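Local atomic coordinates of thioredoxin domain-containing protein (Aeropyrum pernix, PDB entry 3HA9), a protein that is of unknown function but has a thioredoxin-like fold and is probably an oxidoreductase with antioxidant activity. Residues R61-Y66 with P111-V116. Numbering follows the deposited sequence.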
ATOM      1  N   ARG A  61       6.754   7.373  12.705  1.00 16.07           N
ATOM      2  CA  ARG A  61       7.773   8.396  12.852  1.00 16.96           C
ATOM      3  C   ARG A  61       7.914   9.192  11.575  1.00 17.10           C
ATOM      4  O   ARG A  61       8.027  10.414  11.627  1.00 17.53           O
ATOM      5  CB  ARG A  61       9.104   7.769  13.264  1.00 16.32           C
ATOM      6  CG  ARG A  61       9.074   7.288  14.700  1.00 17.63           C
ATOM      7  CD  ARG A  61       9.944   6.070  14.894  1.00 16.84           C
ATOM      8  NE  ARG A  61      11.360   6.397  14.775  1.00 18.02           N
ATOM      9  CZ  ARG A  61      12.334   5.504  14.886  1.00 17.74           C
ATOM     10  NH1 ARG A  61      12.047   4.232  15.127  1.00 20.14           N
ATOM     11  NH2 ARG A  61      13.591   5.887  14.753  1.00 18.43           N
ATOM     12  N   LEU A  62       7.866   8.513  10.425  1.00 17.05           N
ATOM     13  CA  LEU A  62       8.006   9.216   9.149  1.00 16.99           C
ATOM     14  C   LEU A  62       6.805  10.123   8.889  1.00 17.49           C
ATOM     15  O   LEU A  62       6.961  11.230   8.369  1.00 17.53           O
ATOM     16  CB  LEU A  62       8.235   8.223   8.000  1.00 17.30           C
ATOM     17  CG  LEU A  62       9.607   7.539   8.073  1.00 17.40           C
ATOM     18  CD1 LEU A  62       9.643   6.277   7.235  1.00 17.64           C
ATOM     19  CD2 LEU A  62      10.706   8.500   7.646  1.00 19.22           C
ATOM     20  N   THR A  63       5.617   9.659   9.283  1.00 17.19           N
ATOM     21  CA  THR A  63       4.390  10.456   9.202  1.00 18.47           C
ATOM     22  C   THR A  63       4.511  11.742  10.019  1.00 18.75           C
ATOM     23  O   THR A  63       4.152  12.830   9.540  1.00 18.90           O
ATOM     24  CB  THR A  63       3.167   9.645   9.690  1.00 18.13           C
ATOM     25  OG1 THR A  63       2.918   8.576   8.772  1.00 20.77           O
ATOM     26  CG2 THR A  63       1.919  10.526   9.778  1.00 19.00           C
ATOM     27  N   GLU A  64       5.013  11.609  11.244  1.00 19.50           N
ATOM     28  CA  GLU A  64       5.174  12.760  12.142  1.00 20.54           C
ATOM     29  C   GLU A  64       6.242  13.724  11.621  1.00 20.85           C
ATOM     30  O   GLU A  64       6.070  14.948  11.704  1.00 21.05           O
ATOM     31  CB  GLU A  64       5.499  12.306  13.566  1.00 20.87           C
ATOM     32  CG  GLU A  64       4.918  13.221  14.663  1.00 23.74           C
ATOM     33  CD  GLU A  64       5.950  14.112  15.335  1.00 26.99           C
ATOM     34  OE1 GLU A  64       6.519  15.013  14.678  1.00 29.95           O
ATOM     35  OE2 GLU A  64       6.181  13.929  16.547  1.00 27.76           O
ATOM     36  N   LYS A  65       7.321  13.169  11.069  1.00 20.93           N
ATOM     37  CA  LYS A  65       8.445  13.960  10.539  1.00 21.07           C
ATOM     38  C   LYS A  65       8.120  14.674   9.219  1.00 21.17           C
ATOM     39  O   LYS A  65       8.470  15.853   9.042  1.00 21.03           O
ATOM     40  CB  LYS A  65       9.687  13.069  10.372  1.00 21.29           C
ATOM     41  CG  LYS A  65      10.967  13.798   9.963  1.00 21.95           C
ATOM     42  CD  LYS A  65      12.171  12.850   9.961  1.00 23.31           C
ATOM     43  CE  LYS A  65      13.456  13.594   9.607  1.00 25.38           C
ATOM     44  NZ  LYS A  65      14.671  12.734   9.732  1.00 25.25           N
ATOM     45  N   TYR A  66       7.458  13.964   8.302  1.00 20.44           N
ATOM     46  CA  TYR A  66       7.135  14.502   6.977  1.00 20.38           C
ATOM     47  C   TYR A  66       5.635  14.593   6.731  1.00 20.47           C
ATOM     48  O   TYR A  66       4.985  13.583   6.431  1.00 20.27           O
ATOM     49  CB  TYR A  66       7.759  13.640   5.876  1.00 20.31           C
ATOM     50  CG  TYR A  66       9.259  13.510   5.970  1.00 20.36           C
ATOM     51  CD1 TYR A  66      10.094  14.540   5.528  1.00 21.09           C
ATOM     52  CD2 TYR A  66       9.850  12.362   6.490  1.00 19.73           C
ATOM     53  CE1 TYR A  66      11.478  14.427   5.615  1.00 21.82           C
ATOM     54  CE2 TYR A  66      11.237  12.238   6.572  1.00 21.13           C
ATOM     55  CZ  TYR A  66      12.040  13.272   6.135  1.00 22.29           C
ATOM     56  OH  TYR A  66      13.412  13.164   6.217  1.00 23.20           O
ATOM     57  N   PRO A 111      -3.666   7.370  13.360  1.00 18.02           N
ATOM     58  CA  PRO A 111      -5.083   7.626  13.088  1.00 18.96           C
ATOM     59  C   PRO A 111      -5.360   8.345  11.765  1.00 19.40           C
ATOM     60  O   PRO A 111      -6.463   8.226  11.228  1.00 20.17           O
ATOM     61  CB  PRO A 111      -5.543   8.470  14.290  1.00 18.71           C
ATOM     62  CG  PRO A 111      -4.303   8.788  15.097  1.00 18.43           C
ATOM     63  CD  PRO A 111      -3.287   7.765  14.732  1.00 18.44           C
ATOM     64  N   SER A 112      -4.369   9.064  11.250  1.00 18.89           N
ATOM     65  CA  SER A 112      -4.503   9.772   9.990  1.00 19.54           C
ATOM     66  C   SER A 112      -4.440   8.858   8.750  1.00 19.21           C
ATOM     67  O   SER A 112      -4.810   9.283   7.656  1.00 19.98           O
ATOM     68  CB  SER A 112      -3.451  10.888   9.872  1.00 19.82           C
ATOM     69  OG  SER A 112      -2.172  10.362   9.553  1.00 21.10           O
ATOM     70  N   TRP A 113      -3.975   7.619   8.905  1.00 18.74           N
ATOM     71  CA  TRP A 113      -3.780   6.730   7.744  1.00 17.71           C
ATOM     72  C   TRP A 113      -5.069   6.262   7.105  1.00 17.29           C
ATOM     73  O   TRP A 113      -6.053   6.014   7.782  1.00 18.40           O
ATOM     74  CB  TRP A 113      -2.985   5.489   8.137  1.00 17.36           C
ATOM     75  CG  TRP A 113      -1.627   5.749   8.622  1.00 16.57           C
ATOM     76  CD1 TRP A 113      -0.939   6.937   8.574  1.00 17.70           C
ATOM     77  CD2 TRP A 113      -0.743   4.800   9.206  1.00 16.16           C
ATOM     78  NE1 TRP A 113       0.314   6.780   9.107  1.00 16.25           N
ATOM     79  CE2 TRP A 113       0.466   5.477   9.498  1.00 16.97           C
ATOM     80  CE3 TRP A 113      -0.851   3.430   9.522  1.00 16.15           C
ATOM     81  CZ2 TRP A 113       1.549   4.845  10.092  1.00 16.05           C
ATOM     82  CZ3 TRP A 113       0.243   2.797  10.116  1.00 14.98           C
ATOM     83  CH2 TRP A 113       1.425   3.504  10.390  1.00 16.91           C
ATOM     84  N   ILE A 114      -5.042   6.084   5.788  1.00 15.10           N
ATOM     85  CA  ILE A 114      -6.160   5.474   5.077  1.00 14.40           C
ATOM     86  C   ILE A 114      -6.028   3.961   5.264  1.00 13.44           C
ATOM     87  O   ILE A 114      -4.934   3.436   5.176  1.00 13.76           O
ATOM     88  CB  ILE A 114      -6.097   5.871   3.574  1.00 13.16           C
ATOM     89  CG1 ILE A 114      -6.142   7.404   3.425  1.00 15.21           C
ATOM     90  CG2 ILE A 114      -7.206   5.189   2.746  1.00 15.52           C
ATOM     91  CD1 ILE A 114      -5.877   7.897   2.003  1.00 13.63           C
ATOM     92  N   MET A 115      -7.129   3.274   5.539  1.00 13.69           N
ATOM     93  CA  MET A 115      -7.108   1.817   5.715  1.00 13.61           C
ATOM     94  C   MET A 115      -7.885   1.165   4.558  1.00 13.16           C
ATOM     95  O   MET A 115      -9.000   1.568   4.218  1.00 12.95           O
ATOM     96  CB  MET A 115      -7.682   1.396   7.085  1.00 12.75           C
ATOM     97  CG  MET A 115      -6.745   1.640   8.328  1.00 14.51           C
ATOM     98  SD  MET A 115      -7.610   1.311   9.893  1.00 13.23           S
ATOM     99  CE  MET A 115      -8.517   2.812  10.147  1.00 19.19           C
ATOM    100  N   VAL A 116      -7.279   0.159   3.941  1.00 12.66           N
ATOM    101  CA  VAL A 116      -7.842  -0.484   2.756  1.00 12.73           C
ATOM    102  C   VAL A 116      -7.731  -1.981   2.973  1.00 12.28           C
ATOM    103  O   VAL A 116      -6.754  -2.435   3.544  1.00 13.19           O
ATOM    104  CB  VAL A 116      -7.020  -0.080   1.478  1.00 11.97           C
ATOM    105  CG1 VAL A 116      -7.303  -0.970   0.303  1.00 13.66           C
ATOM    106  CG2 VAL A 116      -7.312   1.377   1.097  1.00 11.79           C
TER
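The indole of Trp-113 reaches the side chain of Thr-63 and ties the last turn of helix 52-65 to the loop leading into strand 114-117, an outermost strand of the central sheet in this thioredoxin-like fold. Helix 52-65 is the one that starts at the disulfide-bonded Cys-49/Cys-52 pair, and the contact lies at its far end. On the tight side, Trp-113 NE1 donates to Thr-63 OG1 at 3.2 Å, with an N-H...O angle of 157°. The acceptor sits at the edge of the indole, only 15° out of the ring plane. Thr-63 OG1 lies beside its own backbone N (chi1 -67°), where it also hydrogen-bonds to the carbonyl of Leu-59 one turn earlier, so two bonds grip the hydroxyl and limit its rotation. The buried indole packs further on Leu-59, Val-71 of the adjacent strand and Ile-105 of helix 98-108, filling the junction of two helices and the sheet. A leucine in place of Trp-113 would probably leave Thr-63 OG1 without its indole donor and open a gap between helices 52-65 and 98-108. The other side is loose: Ser-112 is exposed to solvent, and its hydroxyl is engaged by Asp-110 within its own loop. Across the contact, Ser-112 OG comes no closer to segment 61-66 than 4.1 Å, its distance from the methyl carbon CG2 of Thr-63.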